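Local atomic coordinates of probable mannosyltransferase KTR4 (Saccharomyces cerevisiae, PDB entry 5A07), a protein that is probably a mannosyltransferase, a lumenal glycosyltransferase of GT-A type that holds guanosine-5'-diphosphate and a manganese ion in this model. Residues 44-49 and 285-290; 87-92 and 246-251; 239-244 and 394-399; 294-299 and 358-363. One frame throughout, in Å; residues are numbered along the deposited sequence.

Interaction 1 of 4, residues 44-49 and 285-290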
loop_
_atom_site.group_PDB
_atom_site.type_symbol
_atom_site.label_atom_id
_atom_site.label_comp_id
_atom_site.label_asym_id
_atom_site.label_seq_id
_atom_site.Cartn_x
_atom_site.Cartn_y
_atom_site.Cartn_z
ATOM N N GLU B 44 -4.596 -6.968 -31.015
ATOM C CA GLU B 44 -4.222 -8.296 -30.543
ATOM C C GLU B 44 -3.732 -8.257 -29.083
ATOM O O GLU B 44 -4.026 -9.115 -28.270
ATOM C CB GLU B 44 -3.055 -8.850 -31.377
ATOM C CG GLU B 44 -3.288 -9.048 -32.885
ATOM C CD GLU B 44 -2.467 -10.216 -33.462
ATOM O OE1 GLU B 44 -1.953 -11.044 -32.676
ATOM O OE2 GLU B 44 -2.325 -10.336 -34.707
ATOM N N VAL B 45 -2.929 -7.257 -28.814
ATOM C CA VAL B 45 -2.350 -7.043 -27.479
ATOM C C VAL B 45 -3.461 -6.796 -26.479
ATOM O O VAL B 45 -3.569 -7.512 -25.482
ATOM C CB VAL B 45 -1.360 -5.889 -27.524
ATOM C CG1 VAL B 45 -0.934 -5.504 -26.132
ATOM C CG2 VAL B 45 -0.143 -6.309 -28.362
ATOM N N LEU B 46 -4.362 -5.882 -26.823
ATOM C CA LEU B 46 -5.484 -5.582 -25.984
ATOM C C LEU B 46 -6.406 -6.725 -25.792
ATOM O O LEU B 46 -6.824 -6.970 -24.667
ATOM C CB LEU B 46 -6.271 -4.406 -26.544
ATOM C CG LEU B 46 -7.585 -4.088 -25.804
ATOM C CD1 LEU B 46 -7.255 -3.488 -24.437
ATOM C CD2 LEU B 46 -8.540 -3.162 -26.565
ATOM N N ASP B 47 -6.758 -7.445 -26.852
ATOM C CA ASP B 47 -7.586 -8.643 -26.673
ATOM C C ASP B 47 -6.903 -9.610 -25.733
ATOM O O ASP B 47 -7.525 -10.235 -24.926
ATOM C CB ASP B 47 -7.890 -9.366 -28.022
ATOM C CG ASP B 47 -8.769 -10.647 -27.839
ATOM O OD1 ASP B 47 -9.988 -10.500 -27.570
ATOM O OD2 ASP B 47 -8.255 -11.807 -27.955
ATOM N N SER B 48 -5.617 -9.801 -25.894
ATOM C CA SER B 48 -4.941 -10.734 -25.010
ATOM C C SER B 48 -5.038 -10.266 -23.496
ATOM O O SER B 48 -5.284 -11.068 -22.605
ATOM C CB SER B 48 -3.491 -10.825 -25.453
ATOM O OG SER B 48 -2.675 -11.186 -24.363
ATOM N N ILE B 49 -4.898 -8.962 -23.251
ATOM C CA ILE B 49 -5.024 -8.449 -21.877
ATOM C C ILE B 49 -6.422 -8.663 -21.356
ATOM O O ILE B 49 -6.624 -9.196 -20.235
ATOM C CB ILE B 49 -4.636 -6.983 -21.805
ATOM C CG1 ILE B 49 -3.108 -6.885 -22.059
ATOM C CG2 ILE B 49 -5.034 -6.430 -20.436
ATOM C CD1 ILE B 49 -2.603 -5.477 -22.228
ATOM N N ASN B 285 -7.307 2.211 -23.312
ATOM C CA ASN B 285 -6.058 2.913 -23.499
ATOM C C ASN B 285 -5.317 3.192 -22.136
ATOM O O ASN B 285 -4.162 3.467 -22.146
ATOM C CB ASN B 285 -6.317 4.251 -24.173
ATOM C CG ASN B 285 -7.510 5.021 -23.521
ATOM O OD1 ASN B 285 -8.673 4.522 -23.447
ATOM N ND2 ASN B 285 -7.233 6.238 -23.036
ATOM N N TYR B 286 -6.013 3.123 -21.017
ATOM C CA TYR B 286 -5.369 3.349 -19.690
ATOM C C TYR B 286 -4.605 2.111 -19.234
ATOM O O TYR B 286 -3.713 2.228 -18.414
ATOM C CB TYR B 286 -6.425 3.721 -18.637
ATOM C CG TYR B 286 -7.070 5.070 -18.835
ATOM C CD1 TYR B 286 -6.497 6.048 -19.603
ATOM C CD2 TYR B 286 -8.248 5.358 -18.200
ATOM C CE1 TYR B 286 -7.114 7.317 -19.731
ATOM C CE2 TYR B 286 -8.846 6.587 -18.321
ATOM C CZ TYR B 286 -8.248 7.552 -19.068
ATOM O OH TYR B 286 -8.893 8.728 -19.193
ATOM N N LEU B 287 -4.968 0.938 -19.757
ATOM C CA LEU B 287 -4.233 -0.295 -19.468
ATOM C C LEU B 287 -2.739 -0.216 -19.831
ATOM O O LEU B 287 -2.398 0.268 -20.880
ATOM C CB LEU B 287 -4.881 -1.513 -20.152
ATOM C CG LEU B 287 -6.250 -1.906 -19.629
ATOM C CD1 LEU B 287 -6.874 -2.928 -20.563
ATOM C CD2 LEU B 287 -6.132 -2.518 -18.244
ATOM N N ASN B 288 -1.833 -0.647 -18.938
ATOM C CA ASN B 288 -0.413 -0.823 -19.261
ATOM C C ASN B 288 -0.164 -2.230 -19.682
ATOM O O ASN B 288 -0.666 -3.170 -19.040
ATOM C CB ASN B 288 0.497 -0.488 -18.066
ATOM C CG ASN B 288 1.944 -0.449 -18.441
ATOM O OD1 ASN B 288 2.601 -1.457 -18.575
ATOM N ND2 ASN B 288 2.436 0.717 -18.650
ATOM N N VAL B 289 0.591 -2.428 -20.767
ATOM C CA VAL B 289 0.726 -3.783 -21.325
ATOM C C VAL B 289 1.576 -4.662 -20.416
ATOM O O VAL B 289 1.509 -5.864 -20.512
ATOM C CB VAL B 289 1.295 -3.816 -22.787
ATOM C CG1 VAL B 289 0.358 -3.017 -23.701
ATOM C CG2 VAL B 289 2.688 -3.222 -22.864
ATOM N N ASN B 290 2.357 -4.063 -19.539
ATOM C CA ASN B 290 3.088 -4.782 -18.529
ATOM C C ASN B 290 2.474 -4.703 -17.106
ATOM O O ASN B 290 3.222 -4.776 -16.115
ATOM C CB ASN B 290 4.571 -4.348 -18.473
ATOM C CG ASN B 290 5.492 -5.451 -17.882
ATOM O OD1 ASN B 290 6.549 -5.239 -17.144
ATOM N ND2 ASN B 290 5.094 -6.664 -18.169
#

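Interaction 2 of 4, residues 87-92 and 246-251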
loop_
_atom_site.group_PDB
_atom_site.type_symbol
_atom_site.label_atom_id
_atom_site.label_comp_id
_atom_site.label_asym_id
_atom_site.label_seq_id
_atom_site.Cartn_x
_atom_site.Cartn_y
_atom_site.Cartn_z
ATOM N N PRO B 87 19.707 -2.331 -1.891
ATOM C CA PRO B 87 19.463 -2.582 -3.312
ATOM C C PRO B 87 20.784 -2.640 -4.037
ATOM O O PRO B 87 21.689 -1.840 -3.738
ATOM C CB PRO B 87 18.657 -1.390 -3.732
ATOM C CG PRO B 87 17.947 -0.972 -2.497
ATOM C CD PRO B 87 18.926 -1.193 -1.420
ATOM N N LYS B 88 20.883 -3.559 -4.987
ATOM C CA LYS B 88 22.131 -3.768 -5.760
ATOM C C LYS B 88 22.111 -2.899 -6.995
ATOM O O LYS B 88 21.862 -3.372 -8.106
ATOM C CB LYS B 88 22.224 -5.236 -6.108
ATOM C CG LYS B 88 22.476 -6.017 -4.843
ATOM C CD LYS B 88 22.459 -7.467 -5.181
ATOM C CE LYS B 88 23.382 -8.198 -4.257
ATOM N NZ LYS B 88 23.511 -9.583 -4.770
ATOM N N VAL B 89 22.272 -1.609 -6.790
ATOM C CA VAL B 89 22.281 -0.636 -7.834
ATOM C C VAL B 89 23.473 0.217 -7.533
ATOM O O VAL B 89 23.916 0.293 -6.400
ATOM C CB VAL B 89 21.004 0.260 -7.924
ATOM C CG1 VAL B 89 19.806 -0.584 -8.275
ATOM C CG2 VAL B 89 20.738 1.048 -6.634
ATOM N N ASP B 90 24.004 0.907 -8.521
ATOM C CA ASP B 90 25.253 1.652 -8.261
ATOM C C ASP B 90 24.994 3.150 -7.938
ATOM O O ASP B 90 25.925 3.917 -7.776
ATOM C CB ASP B 90 26.231 1.493 -9.455
ATOM C CG ASP B 90 25.597 1.896 -10.798
ATOM O OD1 ASP B 90 24.572 2.634 -10.816
ATOM O OD2 ASP B 90 26.120 1.469 -11.846
ATOM N N ASN B 91 23.745 3.557 -7.861
ATOM C CA ASN B 91 23.447 4.958 -7.799
ATOM C C ASN B 91 22.923 5.413 -6.410
ATOM O O ASN B 91 22.220 6.389 -6.338
ATOM C CB ASN B 91 22.462 5.259 -8.939
ATOM C CG ASN B 91 21.169 4.407 -8.899
ATOM O OD1 ASN B 91 20.626 4.054 -7.857
ATOM N ND2 ASN B 91 20.610 4.190 -10.069
ATOM N N LEU B 92 23.146 4.634 -5.345
ATOM C CA LEU B 92 22.544 4.955 -4.028
ATOM C C LEU B 92 23.063 6.273 -3.476
ATOM O O LEU B 92 24.266 6.534 -3.550
ATOM C CB LEU B 92 22.825 3.832 -3.029
ATOM C CG LEU B 92 22.135 2.487 -3.350
ATOM C CD1 LEU B 92 22.405 1.504 -2.256
ATOM C CD2 LEU B 92 20.634 2.659 -3.560
ATOM N N PHE B 246 13.624 8.101 -1.230
ATOM C CA PHE B 246 13.006 8.865 -2.343
ATOM C C PHE B 246 13.935 9.002 -3.538
ATOM O O PHE B 246 13.496 8.874 -4.690
ATOM C CB PHE B 246 12.524 10.242 -1.891
ATOM C CG PHE B 246 11.504 10.242 -0.800
ATOM C CD1 PHE B 246 10.448 9.385 -0.798
ATOM C CD2 PHE B 246 11.530 11.207 0.177
ATOM C CE1 PHE B 246 9.467 9.457 0.156
ATOM C CE2 PHE B 246 10.545 11.251 1.168
ATOM C CZ PHE B 246 9.509 10.363 1.141
ATOM N N GLN B 247 15.190 9.246 -3.302
ATOM C CA GLN B 247 16.157 9.360 -4.435
ATOM C C GLN B 247 16.352 8.008 -5.113
ATOM O O GLN B 247 16.557 7.977 -6.308
ATOM C CB GLN B 247 17.534 9.965 -4.007
ATOM C CG GLN B 247 17.432 11.400 -3.510
ATOM C CD GLN B 247 17.130 12.438 -4.598
ATOM O OE1 GLN B 247 16.461 12.157 -5.548
ATOM N NE2 GLN B 247 17.651 13.653 -4.425
ATOM N N PHE B 248 16.322 6.895 -4.355
ATOM C CA PHE B 248 16.347 5.596 -4.957
ATOM C C PHE B 248 15.175 5.398 -5.891
ATOM O O PHE B 248 15.321 4.935 -7.041
ATOM C CB PHE B 248 16.390 4.497 -3.895
ATOM C CG PHE B 248 16.084 3.154 -4.427
ATOM C CD1 PHE B 248 17.074 2.388 -5.001
ATOM C CD2 PHE B 248 14.772 2.656 -4.387
ATOM C CE1 PHE B 248 16.802 1.145 -5.573
ATOM C CE2 PHE B 248 14.480 1.389 -4.915
ATOM C CZ PHE B 248 15.491 0.640 -5.534
ATOM N N MET B 249 14.005 5.822 -5.452
ATOM C CA MET B 249 12.785 5.681 -6.288
ATOM C C MET B 249 12.950 6.477 -7.594
ATOM O O MET B 249 12.618 6.009 -8.696
ATOM C CB MET B 249 11.531 6.222 -5.585
ATOM C CG MET B 249 11.140 5.672 -4.229
ATOM S SD MET B 249 10.689 3.999 -4.366
ATOM C CE MET B 249 8.976 4.192 -4.946
ATOM N N ASN B 250 13.373 7.697 -7.440
ATOM C CA ASN B 250 13.499 8.588 -8.568
ATOM C C ASN B 250 14.561 8.085 -9.551
ATOM O O ASN B 250 14.308 7.987 -10.763
ATOM C CB ASN B 250 13.893 9.984 -8.080
ATOM C CG ASN B 250 13.740 10.997 -9.162
ATOM O OD1 ASN B 250 12.653 11.377 -9.516
ATOM N ND2 ASN B 250 14.836 11.346 -9.760
ATOM N N LYS B 251 15.754 7.775 -9.044
ATOM C CA LYS B 251 16.820 7.332 -9.881
ATOM C C LYS B 251 16.549 5.991 -10.574
ATOM O O LYS B 251 17.119 5.738 -11.609
ATOM C CB LYS B 251 18.131 7.267 -9.093
ATOM C CG LYS B 251 19.350 7.276 -9.943
ATOM C CD LYS B 251 19.584 8.616 -10.676
ATOM C CE LYS B 251 20.539 8.457 -11.868
ATOM N NZ LYS B 251 21.863 7.949 -11.410
#

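Interaction 3 of 4, residues 239-244 and 394-399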
loop_
_atom_site.group_PDB
_atom_site.type_symbol
_atom_site.label_atom_id
_atom_site.label_comp_id
_atom_site.label_asym_id
_atom_site.label_seq_id
_atom_site.Cartn_x
_atom_site.Cartn_y
_atom_site.Cartn_z
ATOM N N CYS B 239 15.192 -2.183 10.808
ATOM C CA CYS B 239 16.445 -2.273 10.124
ATOM C C CYS B 239 16.903 -0.945 9.611
ATOM O O CYS B 239 16.127 -0.175 9.047
ATOM C CB CYS B 239 16.327 -3.246 8.931
ATOM S SG CYS B 239 15.671 -4.863 9.334
ATOM N N LYS B 240 18.195 -0.704 9.734
ATOM C CA LYS B 240 18.759 0.540 9.277
ATOM C C LYS B 240 18.741 0.656 7.748
ATOM O O LYS B 240 19.169 -0.248 7.038
ATOM C CB LYS B 240 20.194 0.659 9.741
ATOM C CG LYS B 240 20.265 0.977 11.224
ATOM C CD LYS B 240 21.592 1.572 11.638
ATOM C CE LYS B 240 21.866 1.221 13.110
ATOM N NZ LYS B 240 22.664 -0.020 13.111
ATOM N N ILE B 241 18.353 1.831 7.303
ATOM C CA ILE B 241 18.298 2.165 5.895
ATOM C C ILE B 241 19.251 3.308 5.649
ATOM O O ILE B 241 19.008 4.430 6.102
ATOM C CB ILE B 241 16.888 2.554 5.473
ATOM C CG1 ILE B 241 15.955 1.394 5.757
ATOM C CG2 ILE B 241 16.853 2.988 3.970
ATOM C CD1 ILE B 241 16.159 0.174 4.839
ATOM N N ASN B 242 20.339 3.017 4.929
ATOM C CA ASN B 242 21.454 3.941 4.763
ATOM C C ASN B 242 21.600 4.582 3.351
ATOM O O ASN B 242 22.679 4.985 2.944
ATOM C CB ASN B 242 22.735 3.220 5.160
ATOM C CG ASN B 242 22.811 3.045 6.644
ATOM O OD1 ASN B 242 22.591 3.972 7.388
ATOM N ND2 ASN B 242 23.117 1.876 7.073
ATOM N N TYR B 243 20.510 4.663 2.634
ATOM C CA TYR B 243 20.410 5.374 1.377
ATOM C C TYR B 243 19.126 6.148 1.404
ATOM O O TYR B 243 18.182 5.776 2.098
ATOM C CB TYR B 243 20.436 4.427 0.168
ATOM C CG TYR B 243 19.336 3.379 0.153
ATOM C CD1 TYR B 243 19.469 2.231 0.870
ATOM C CD2 TYR B 243 18.160 3.607 -0.549
ATOM C CE1 TYR B 243 18.470 1.287 0.893
ATOM C CE2 TYR B 243 17.163 2.693 -0.536
ATOM C CZ TYR B 243 17.317 1.525 0.178
ATOM O OH TYR B 243 16.343 0.602 0.208
ATOM N N ASP B 244 19.094 7.220 0.636
ATOM C CA ASP B 244 17.890 8.076 0.461
ATOM C C ASP B 244 16.845 7.340 -0.370
ATOM O O ASP B 244 17.065 7.025 -1.528
ATOM C CB ASP B 244 18.303 9.377 -0.193
ATOM C CG ASP B 244 17.193 10.412 -0.265
ATOM O OD1 ASP B 244 16.033 10.080 -0.604
ATOM O OD2 ASP B 244 17.467 11.587 0.053
ATOM N N SER B 394 26.542 -8.639 10.363
ATOM C CA SER B 394 25.923 -7.355 10.126
ATOM C C SER B 394 25.123 -7.009 11.333
ATOM O O SER B 394 24.403 -7.808 11.880
ATOM C CB SER B 394 24.972 -7.444 8.937
ATOM O OG SER B 394 24.071 -6.366 8.917
ATOM N N ASP B 395 25.135 -5.744 11.655
ATOM C CA ASP B 395 24.269 -5.237 12.692
ATOM C C ASP B 395 23.119 -4.355 12.055
ATOM O O ASP B 395 22.581 -3.465 12.708
ATOM C CB ASP B 395 25.155 -4.386 13.626
ATOM C CG ASP B 395 25.771 -3.184 12.895
ATOM O OD1 ASP B 395 25.839 -3.165 11.621
ATOM O OD2 ASP B 395 26.199 -2.245 13.577
ATOM N N ARG B 396 22.806 -4.561 10.779
ATOM C CA ARG B 396 21.830 -3.691 10.131
ATOM C C ARG B 396 20.433 -3.760 10.798
ATOM O O ARG B 396 19.780 -2.723 10.977
ATOM C CB ARG B 396 21.775 -3.934 8.636
ATOM C CG ARG B 396 21.112 -2.832 7.854
ATOM C CD ARG B 396 20.887 -3.274 6.392
ATOM N NE ARG B 396 19.838 -4.279 6.213
ATOM C CZ ARG B 396 18.526 -4.020 6.063
ATOM N NH1 ARG B 396 18.047 -2.791 6.099
ATOM N NH2 ARG B 396 17.668 -5.008 5.856
ATOM N N CYS B 397 19.986 -4.927 11.212
ATOM C CA CYS B 397 18.685 -5.034 11.857
ATOM C C CYS B 397 18.884 -5.127 13.351
ATOM O O CYS B 397 19.906 -5.644 13.826
ATOM C CB CYS B 397 17.883 -6.242 11.344
ATOM S SG CYS B 397 17.468 -6.059 9.533
ATOM N N ASN B 398 17.884 -4.719 14.098
ATOM C CA ASN B 398 18.081 -4.610 15.577
ATOM C C ASN B 398 17.750 -5.845 16.331
ATOM O O ASN B 398 17.871 -5.832 17.545
ATOM C CB ASN B 398 17.319 -3.441 16.171
ATOM C CG ASN B 398 15.827 -3.554 16.032
ATOM O OD1 ASN B 398 15.247 -4.607 15.859
ATOM N ND2 ASN B 398 15.189 -2.443 16.091
ATOM N N GLY B 399 17.277 -6.884 15.650
ATOM C CA GLY B 399 16.977 -8.107 16.341
ATOM C C GLY B 399 15.617 -8.189 17.008
ATOM O O GLY B 399 15.326 -9.190 17.649
#

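Interaction 4 of 4, residues 294-299 and 358-363. With ACT (acetate ion), chain H.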
loop_
_atom_site.group_PDB
_atom_site.type_symbol
_atom_site.label_atom_id
_atom_site.label_comp_id
_atom_site.label_asym_id
_atom_site.label_seq_id
_atom_site.Cartn_x
_atom_site.Cartn_y
_atom_site.Cartn_z
ATOM N N ALA B 294 -1.504 -11.174 -13.659
ATOM C CA ALA B 294 -1.568 -12.428 -13.008
ATOM C C ALA B 294 -1.863 -12.298 -11.479
ATOM O O ALA B 294 -2.651 -13.062 -10.886
ATOM C CB ALA B 294 -0.271 -13.177 -13.281
ATOM N N TRP B 295 -1.237 -11.332 -10.866
ATOM C CA TRP B 295 -1.440 -11.046 -9.435
ATOM C C TRP B 295 -2.882 -10.726 -9.113
ATOM O O TRP B 295 -3.402 -11.197 -8.095
ATOM C CB TRP B 295 -0.549 -9.879 -9.050
ATOM C CG TRP B 295 -0.522 -9.410 -7.648
ATOM C CD1 TRP B 295 -0.124 -10.104 -6.559
ATOM C CD2 TRP B 295 -0.856 -8.103 -7.173
ATOM N NE1 TRP B 295 -0.199 -9.324 -5.435
ATOM C CE2 TRP B 295 -0.607 -8.081 -5.791
ATOM C CE3 TRP B 295 -1.339 -6.974 -7.762
ATOM C CZ2 TRP B 295 -0.852 -6.966 -5.008
ATOM C CZ3 TRP B 295 -1.539 -5.845 -6.990
ATOM C CH2 TRP B 295 -1.298 -5.858 -5.622
ATOM N N LEU B 296 -3.576 -9.987 -9.970
ATOM C CA LEU B 296 -5.020 -9.746 -9.813
ATOM C C LEU B 296 -5.922 -11.000 -10.033
ATOM O O LEU B 296 -7.019 -11.081 -9.513
ATOM C CB LEU B 296 -5.468 -8.700 -10.789
ATOM C CG LEU B 296 -4.730 -7.369 -10.752
ATOM C CD1 LEU B 296 -5.221 -6.439 -11.819
ATOM C CD2 LEU B 296 -4.940 -6.744 -9.353
ATOM N N LYS B 297 -5.439 -11.994 -10.756
ATOM C CA LYS B 297 -6.269 -13.105 -11.213
ATOM C C LYS B 297 -5.922 -14.432 -10.583
ATOM O O LYS B 297 -6.530 -15.435 -10.925
ATOM C CB LYS B 297 -6.148 -13.227 -12.728
ATOM C CG LYS B 297 -6.530 -12.021 -13.510
ATOM C CD LYS B 297 -7.962 -11.572 -13.339
ATOM C CE LYS B 297 -8.956 -12.700 -13.603
ATOM N NZ LYS B 297 -10.404 -12.222 -13.518
ATOM N N ASP B 298 -5.022 -14.459 -9.590
ATOM C CA ASP B 298 -4.598 -15.681 -8.977
ATOM C C ASP B 298 -5.654 -16.228 -8.061
ATOM O O ASP B 298 -5.918 -15.689 -6.954
ATOM C CB ASP B 298 -3.279 -15.530 -8.181
ATOM C CG ASP B 298 -2.651 -16.880 -7.844
ATOM O OD1 ASP B 298 -3.315 -17.931 -8.024
ATOM O OD2 ASP B 298 -1.530 -16.921 -7.268
ATOM N N ASN B 299 -6.230 -17.367 -8.459
ATOM C CA ASN B 299 -7.339 -17.950 -7.736
ATOM C C ASN B 299 -6.913 -19.164 -6.968
ATOM O O ASN B 299 -7.737 -19.830 -6.314
ATOM C CB ASN B 299 -8.463 -18.358 -8.726
ATOM C CG ASN B 299 -7.964 -19.287 -9.820
ATOM O OD1 ASN B 299 -6.953 -19.038 -10.448
ATOM N ND2 ASN B 299 -8.701 -20.344 -10.068
ATOM N N ARG B 358 -6.029 1.486 -4.480
ATOM C CA ARG B 358 -4.683 1.884 -4.961
ATOM C C ARG B 358 -4.033 0.750 -5.767
ATOM O O ARG B 358 -3.393 1.001 -6.809
ATOM C CB ARG B 358 -3.781 2.223 -3.733
ATOM C CG ARG B 358 -2.362 2.601 -4.074
ATOM C CD ARG B 358 -2.168 4.080 -4.001
ATOM N NE ARG B 358 -2.190 4.554 -2.610
ATOM C CZ ARG B 358 -3.085 5.402 -2.110
ATOM N NH1 ARG B 358 -4.052 5.929 -2.898
ATOM N NH2 ARG B 358 -2.981 5.776 -0.846
ATOM N N SER B 359 -4.190 -0.471 -5.269
ATOM C CA SER B 359 -3.506 -1.660 -5.819
ATOM C C SER B 359 -4.076 -2.035 -7.208
ATOM O O SER B 359 -3.312 -2.351 -8.111
ATOM C CB SER B 359 -3.639 -2.865 -4.889
ATOM O OG SER B 359 -3.015 -2.600 -3.646
ATOM N N LEU B 360 -5.381 -1.884 -7.386
ATOM C CA LEU B 360 -5.990 -2.141 -8.728
ATOM C C LEU B 360 -5.508 -1.165 -9.761
ATOM O O LEU B 360 -5.121 -1.526 -10.868
ATOM C CB LEU B 360 -7.541 -2.110 -8.654
ATOM C CG LEU B 360 -8.096 -3.311 -7.982
ATOM C CD1 LEU B 360 -9.558 -3.093 -7.584
ATOM C CD2 LEU B 360 -8.042 -4.524 -8.878
ATOM N N ALA B 361 -5.435 0.104 -9.362
ATOM C CA ALA B 361 -4.929 1.121 -10.235
ATOM C C ALA B 361 -3.466 0.875 -10.608
ATOM O O ALA B 361 -3.086 1.025 -11.781
ATOM C CB ALA B 361 -5.066 2.485 -9.639
ATOM N N LEU B 362 -2.640 0.582 -9.610
ATOM C CA LEU B 362 -1.234 0.319 -9.898
ATOM C C LEU B 362 -1.077 -0.917 -10.841
ATOM O O LEU B 362 -0.266 -0.943 -11.717
ATOM C CB LEU B 362 -0.491 0.098 -8.581
ATOM C CG LEU B 362 -0.195 1.343 -7.782
ATOM C CD1 LEU B 362 0.168 0.898 -6.354
ATOM C CD2 LEU B 362 0.949 2.131 -8.397
ATOM N N ALA B 363 -1.823 -1.965 -10.584
ATOM C CA ALA B 363 -1.649 -3.199 -11.335
ATOM C C ALA B 363 -2.169 -3.051 -12.800
ATOM O O ALA B 363 -1.622 -3.660 -13.720
ATOM C CB ALA B 363 -2.396 -4.310 -10.637
HETATM C C ACT H . -13.540 -14.386 -14.248
HETATM O O ACT H . -13.079 -15.431 -13.713
HETATM O OXT ACT H . -12.890 -13.325 -14.444
HETATM C CH3 ACT H . -14.997 -14.391 -14.695
#

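Interaction 1 of 4, residues 44-49 and 285-290
I49 reaches from helix 43-53 to L287 and V289, and its two branches part at CB to serve one residue each. CG2, anti to the backbone N, meets CD1 of L287 at 4.0 Å. The other arm leaves CB through CG1, which lies anti to the carbonyl carbon (chi1 -69°), and runs on extended (chi2 171°), so that CD1 is carried up against the backbone of 285-290. There CD1 settles 3.8 Å from CA of V289 and 4.1 Å from its CG1. The contact is wholly apolar, without a hydrogen bond from one segment to the other: an N-terminal helix lies against the loop between helices 272-282 and 293-297 of the GT-A-type fold. One turn earlier on the helix, V45 presents CG1 to CG1 of V289 at 3.7 Å, so that V289 CG1 lies against both V45 and I49. L46 brings CD1 to within 3.9 Å of L287 CD1, the two leucine side chains crossing nearly at right angles, and L46 also touches P284. On the loop side, an Asx turn shapes the backbone around V289: N288 OD1 accepts from N290 N at 2.8 Å. L287 is buried, with L364 of helix 354-365 also against its side chain, whereas V289 lies on the surface, where its side chain also touches H41.

Interaction 2 of 4, residues 87-92 and 246-251
With its CG anti to the backbone N (chi1 166°), F248 swings its ring off helix 245-251 toward P87, V89 and L92, while N91 holds CG between its backbone N and carbonyl carbon (chi1 56°), which turns the amide onto the stem of K251. The ring meets the loop along one side. CE1 lies 3.6 Å from P87 CB, and V89 CG2 comes to the same carbon at the ring edge, near its plane, at 4.1 Å. L92 runs alongside F248, pointing the same way, and sets CD2 3.9 Å from ring atom CD1. An inverse gamma turn centred on K88, closed by a weak V89 N to P87 O bond, curls the loop so that P87 and V89 both face the ring. At the end of the helix, N91 ND2 rests 3.3 Å from K251 CG, a contact with the aliphatic stem. K251, bent at chi2 and chi4, brings NZ to 3.7 Å from N91 CB. The amide of N91 is held by N252, whose ND2 donates to N91 OD1 and to F248 O. H372 meets the F248 ring edge to face. The arrangement is that of an irregular loop wrapped over the last turn of a short helix in a GT-A-type domain.

Interaction 3 of 4, residues 239-244 and 394-399
R396 O draws two groups of the facing segment: K240 N donates a nearly straight hydrogen bond (2.9 Å, 176° at the hydrogen), and the CA-H of C239 makes a longer contact with the same oxygen. The side chain of R396 then turns back on K240. It bends at chi3 (72°) and brings NH1 to 2.9 Å from K240 O, which lies in the guanidinium plane, although the donor stands well above the plane of that carbonyl. Both backbone polar groups of K240 are thus taken by one residue. C239 CB covers a face of the guanidinium, 3.3 Å from NH1, and I241 CD1 sits at its edge, while NH2 donates to D376 O. Beside this, C239 and C397 are bridged backbone to backbone and joined by a disulfide, SG to SG 2.2 Å, with a chi3 of 100°. K240 NZ lies 4.2 Å from D395 OD2, opposite charges near each other but beyond a salt bridge. An ST turn, R396 N to S394 OG, shapes the backbone leading into R396. A covalent link, fitting for a lumenal protein, therefore acts together with an arginine that grips K240 through its own carbonyl and, by NH1, through K240 O.

Interaction 4 of 4, residues 294-299 and 358-363
W295 lays the benzo end of its indole against helix 354-365, with CH2 3.9 Å from S359 CB and CZ3 4.0 Å from A363 CB. The methyl of A363 lies at the ring edge, near its plane. This is buried helix-on-helix packing within the GT-A-type fold: the short helix 293-297 offers W295 and L296, and helix 354-365 receives them on S359, L360 and A363. An extended first torsion of W295 (chi1 -178°) carries the benzo end of the indole to S359 and A363, which stand one helical turn apart. Its NE1 is hydrogen-bonded to N261 OD1, which helps to fix the rotation of the ring. L296 straddles the same alanine. Its CD1 and CD2 each lie 3.7 Å from A363 CB, so this methyl touches both the leucine fork and the indole rim, and L296 CD2 also reaches L360 CD2 at 3.8 Å. L360, in turn, packs against L272, W273 and T276 of helix 272-282. Polar atoms at this buried interface have partners: S359 OG is hydrogen-bonded to A355 O in its own helix and to F317 N. The side chain of S359 lies about 13 Å from the bound guanosine-5'-diphosphate, so the contact belongs to the buried core and not to the lining of the nucleotide site. On another side of helix 293-297, K297 NZ donates to L53 O and G311 O, and also to OXT of an acetate ion, probably from the crystallisation liquor, at 2.9 Å.

In the fold
The four contacts form two pairs. Interactions 1 and 4, with centres 14 Å apart, follow each other closely in sequence, and both bear on helix 354-365. Interactions 2 and 3 have centres 16 Å apart and touch directly, Y243 of 239-244 packing on P87, L92 and F248, while D244 caps helix 245-251. Interactions 1 and 3 are the farthest apart, with centres 40 Å from each other, and interactions 3 and 4 lie on opposite sides of the chain's centre. Along the chain interaction 2 is nested inside the loop closed by interaction 1, and interaction 4 inside that of interaction 3. Segments near both ends of the chain are thereby tied to its middle part.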